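Local coordinates for type I polyketide synthase PikAII (Streptomyces venezuelae, PDB 3QP9), which probably epimerises the methyl-bearing alpha-carbon of a polyketide intermediate through a C2-type ketoreductase domain thought to have lost its reductase activity, at residues A[193-207]-A[218-230]. Residues are numbered along the deposited sequence; the frame is centred on the assembly and turned at random.
Sequences LIDLPSDADRAALDR and EDQVAVRASGLLA
Ile194 and Val223 meet under helix 202-212 in a beta-alpha-beta unit of the Rossmann-like fold: strand 190-196 leads through that helix to the parallel strand 220-224, which then turns back into strand 227-235. Between the parallel strands Leu193 and Asp195 use both backbone N and O, as in the bond from Val223 N to Asp195 O (2.9 Å). The packing is tightest around Val223, whose two branches serve different partners. CG1, anti to its backbone N (chi1 179°), reaches the helix, 3.9 Å from Ala204 CB, while CG2 lies 3.6 Å from Ile194 CG2. A branched residue fills both directions, and the small Ala204 is consistent with a helix 202-207 axis 8.2 Å from that of the strand. Pro197 ends the pairing: its ring, having no N-H to give, rests CD 3.3 Å from Val223 O.

The other sheet face carries a buried charge pair. Arg224, its chain bent at chi2, sends NH1 and NH2 to the same oxygen, Asp195 OD1, with carboxylate and guanidinium planes 68° apart. Thr155 and the backbone N of Ala158 hold Asp195 OD2, and Asp165 takes Arg224 NE, so each group has partners that should limit its rotation, and the one guanidinium probably offsets part of the charge of two aspartates.

Toward solvent the contact loosens at the 224-227 turn. There the extended Arg207 lays its guanidinium over Gly227, whose backbone angles (phi 140°) suit a residue without a side chain. Arg207 NH1 reaches Arg224 O through a water, which lies 2.6 Å from NH1 and donates to Arg224 O at 2.8 Å.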
# COMPACT_ATOMS: atom_id res chain seq x y z
N LEU A 193 -2.06 -11.41 8.16
CA LEU A 193 -0.88 -10.61 8.04
C LEU A 193 -0.58 -10.19 9.42
O LEU A 193 -1.50 -9.89 10.17
CB LEU A 193 -1.14 -9.38 7.19
CG LEU A 193 -1.26 -9.56 5.69
CD1 LEU A 193 -2.16 -8.48 4.95
CD2 LEU A 193 0.22 -9.53 5.05
N ILE A 194 0.68 -10.25 9.82
CA ILE A 194 1.07 -9.87 11.17
C ILE A 194 2.30 -9.04 11.08
O ILE A 194 3.26 -9.50 10.51
CB ILE A 194 1.37 -11.09 12.02
CG1 ILE A 194 0.16 -12.03 12.05
CG2 ILE A 194 1.84 -10.61 13.44
CD1 ILE A 194 0.37 -13.36 12.72
N ASP A 195 2.34 -7.86 11.73
CA ASP A 195 3.56 -7.06 11.66
C ASP A 195 4.21 -6.99 13.05
O ASP A 195 3.56 -6.57 13.99
CB ASP A 195 3.21 -5.63 11.19
CG ASP A 195 4.44 -4.74 11.03
OD1 ASP A 195 4.55 -3.77 11.82
OD2 ASP A 195 5.31 -5.11 10.20
N LEU A 196 5.48 -7.37 13.13
CA LEU A 196 6.26 -7.44 14.35
C LEU A 196 6.88 -6.10 14.49
O LEU A 196 6.88 -5.36 13.53
CB LEU A 196 7.32 -8.55 14.29
CG LEU A 196 6.67 -9.94 14.28
CD1 LEU A 196 7.68 -11.03 13.96
CD2 LEU A 196 5.93 -10.29 15.56
N PRO A 197 7.29 -5.74 15.71
CA PRO A 197 7.91 -4.41 15.90
C PRO A 197 9.16 -4.31 15.01
O PRO A 197 9.90 -5.33 14.90
CB PRO A 197 8.32 -4.42 17.38
CG PRO A 197 7.50 -5.51 18.08
CD PRO A 197 7.20 -6.55 16.94
N SER A 198 9.46 -3.13 14.43
CA SER A 198 10.63 -3.01 13.50
C SER A 198 11.82 -3.92 13.84
O SER A 198 12.44 -4.45 12.94
CB SER A 198 11.15 -1.57 13.35
OG SER A 198 10.09 -0.65 13.12
N ASP A 199 12.12 -4.09 15.12
CA ASP A 199 13.20 -4.98 15.57
C ASP A 199 12.71 -6.32 16.06
O ASP A 199 13.04 -7.37 15.47
CB ASP A 199 14.14 -4.29 16.58
CG ASP A 199 15.37 -3.71 15.88
OD1 ASP A 199 15.28 -2.57 15.34
OD2 ASP A 199 16.42 -4.41 15.86
N ALA A 200 11.90 -6.31 17.11
CA ALA A 200 11.01 -7.49 17.42
C ALA A 200 11.66 -8.57 18.29
O ALA A 200 12.59 -9.25 17.84
CB ALA A 200 10.43 -8.09 16.14
N ASP A 201 11.17 -8.69 19.52
CA ASP A 201 11.79 -9.49 20.59
C ASP A 201 10.96 -10.70 20.97
O ASP A 201 9.94 -10.93 20.35
CB ASP A 201 12.01 -8.61 21.83
CG ASP A 201 10.70 -8.14 22.48
OD1 ASP A 201 9.62 -8.50 21.95
OD2 ASP A 201 10.77 -7.42 23.53
N ARG A 202 11.36 -11.47 22.00
CA ARG A 202 10.67 -12.74 22.29
C ARG A 202 9.21 -12.61 22.76
O ARG A 202 8.37 -13.40 22.33
CB ARG A 202 11.46 -13.66 23.23
CG ARG A 202 10.82 -15.06 23.60
CD ARG A 202 10.34 -15.92 22.34
NE ARG A 202 10.53 -17.37 22.47
CZ ARG A 202 9.92 -18.17 23.37
NH1 ARG A 202 9.06 -17.65 24.25
NH2 ARG A 202 10.18 -19.47 23.42
N ALA A 203 8.93 -11.67 23.65
CA ALA A 203 7.54 -11.32 24.01
C ALA A 203 6.68 -10.97 22.78
O ALA A 203 5.54 -11.35 22.72
CB ALA A 203 7.49 -10.17 25.04
N ALA A 204 7.23 -10.30 21.77
CA ALA A 204 6.50 -10.03 20.54
C ALA A 204 6.21 -11.37 19.73
O ALA A 204 5.12 -11.52 19.13
CB ALA A 204 7.28 -9.01 19.67
N LEU A 205 7.15 -12.33 19.72
CA LEU A 205 6.95 -13.54 18.89
C LEU A 205 5.95 -14.47 19.59
O LEU A 205 5.20 -15.16 18.96
CB LEU A 205 8.28 -14.25 18.58
CG LEU A 205 9.28 -13.39 17.75
CD1 LEU A 205 10.66 -13.99 17.96
CD2 LEU A 205 8.99 -13.31 16.21
N ASP A 206 5.93 -14.41 20.93
CA ASP A 206 4.90 -15.03 21.73
C ASP A 206 3.50 -14.50 21.42
O ASP A 206 2.57 -15.29 21.30
CB ASP A 206 5.23 -14.89 23.23
CG ASP A 206 6.43 -15.84 23.67
OD1 ASP A 206 6.75 -16.80 22.90
OD2 ASP A 206 7.03 -15.62 24.78
N ARG A 207 3.33 -13.17 21.31
CA ARG A 207 2.03 -12.68 20.89
C ARG A 207 1.69 -13.05 19.48
O ARG A 207 0.51 -13.30 19.18
CB ARG A 207 1.91 -11.17 21.06
CG ARG A 207 1.88 -10.76 22.62
CD ARG A 207 1.85 -9.21 22.73
NE ARG A 207 1.69 -8.85 24.14
CZ ARG A 207 2.60 -8.22 24.87
NH1 ARG A 207 3.76 -7.81 24.33
NH2 ARG A 207 2.33 -7.98 26.14
N GLU A 218 -9.07 -12.01 14.15
CA GLU A 218 -8.57 -10.92 13.31
C GLU A 218 -7.61 -11.47 12.23
O GLU A 218 -7.05 -12.55 12.37
CB GLU A 218 -7.90 -9.87 14.20
CG GLU A 218 -8.83 -9.21 15.24
CD GLU A 218 -9.83 -8.24 14.66
OE1 GLU A 218 -9.72 -7.74 13.50
OE2 GLU A 218 -10.79 -7.93 15.34
N ASP A 219 -7.48 -10.80 11.10
CA ASP A 219 -6.48 -11.23 10.06
C ASP A 219 -5.54 -10.12 9.61
O ASP A 219 -4.75 -10.32 8.75
CB ASP A 219 -7.13 -11.93 8.87
CG ASP A 219 -8.01 -11.00 8.05
OD1 ASP A 219 -8.22 -9.86 8.52
OD2 ASP A 219 -8.54 -11.41 6.94
N GLN A 220 -5.48 -8.96 10.32
CA GLN A 220 -4.60 -7.89 9.94
C GLN A 220 -4.21 -7.31 11.25
O GLN A 220 -4.88 -6.45 11.80
CB GLN A 220 -5.31 -6.76 9.08
CG GLN A 220 -5.76 -7.30 7.73
CD GLN A 220 -6.41 -6.29 6.77
OE1 GLN A 220 -7.34 -6.65 5.97
NE2 GLN A 220 -5.84 -5.15 6.67
N VAL A 221 -3.10 -7.79 11.75
CA VAL A 221 -2.71 -7.58 13.15
C VAL A 221 -1.33 -7.00 13.25
O VAL A 221 -0.41 -7.43 12.57
CB VAL A 221 -2.83 -8.89 13.99
CG1 VAL A 221 -2.57 -8.66 15.43
CG2 VAL A 221 -4.22 -9.52 13.84
N ALA A 222 -1.19 -5.96 14.12
CA ALA A 222 0.08 -5.49 14.53
C ALA A 222 0.42 -5.94 15.99
O ALA A 222 -0.46 -5.98 16.83
CB ALA A 222 0.06 -3.91 14.47
N VAL A 223 1.69 -6.28 16.25
CA VAL A 223 2.20 -6.79 17.53
C VAL A 223 3.12 -5.70 18.05
O VAL A 223 4.14 -5.33 17.37
CB VAL A 223 3.06 -7.98 17.33
CG1 VAL A 223 3.59 -8.45 18.68
CG2 VAL A 223 2.21 -9.05 16.63
N ARG A 224 2.77 -5.14 19.20
CA ARG A 224 3.52 -4.02 19.72
C ARG A 224 3.84 -4.30 21.17
O ARG A 224 3.37 -5.28 21.78
CB ARG A 224 2.82 -2.62 19.55
CG ARG A 224 2.57 -2.25 18.03
CD ARG A 224 3.86 -2.01 17.36
NE ARG A 224 3.77 -1.56 15.97
CZ ARG A 224 3.93 -2.32 14.87
NH1 ARG A 224 3.86 -1.76 13.67
NH2 ARG A 224 4.15 -3.62 15.00
N ALA A 225 4.71 -3.47 21.73
CA ALA A 225 5.05 -3.59 23.15
C ALA A 225 3.77 -3.57 24.01
O ALA A 225 3.69 -4.22 25.03
CB ALA A 225 5.99 -2.42 23.55
N SER A 226 2.76 -2.85 23.57
CA SER A 226 1.47 -2.79 24.31
C SER A 226 0.59 -4.03 24.28
O SER A 226 -0.19 -4.22 25.23
CB SER A 226 0.68 -1.49 23.93
OG SER A 226 -0.03 -1.55 22.67
N GLY A 227 0.71 -4.87 23.23
CA GLY A 227 -0.18 -6.00 23.04
C GLY A 227 -0.52 -6.13 21.54
O GLY A 227 0.28 -5.74 20.69
N LEU A 228 -1.69 -6.68 21.24
CA LEU A 228 -2.15 -6.80 19.84
C LEU A 228 -3.07 -5.65 19.43
O LEU A 228 -3.90 -5.15 20.28
CB LEU A 228 -2.83 -8.15 19.64
CG LEU A 228 -2.09 -9.42 19.99
CD1 LEU A 228 -3.03 -10.59 19.96
CD2 LEU A 228 -0.91 -9.61 19.00
N LEU A 229 -2.89 -5.19 18.19
CA LEU A 229 -3.74 -4.19 17.52
C LEU A 229 -4.30 -4.70 16.17
O LEU A 229 -3.61 -5.37 15.45
CB LEU A 229 -3.00 -2.88 17.26
CG LEU A 229 -2.54 -2.17 18.54
CD1 LEU A 229 -1.12 -2.72 18.98
CD2 LEU A 229 -2.48 -0.57 18.50
N ALA A 230 -5.55 -4.36 15.83
CA ALA A 230 -6.16 -4.85 14.64
C ALA A 230 -6.63 -3.70 13.77
O ALA A 230 -7.13 -2.64 14.24
CB ALA A 230 -7.36 -5.77 14.99
O HOH W 1 5.00 -7.49 22.10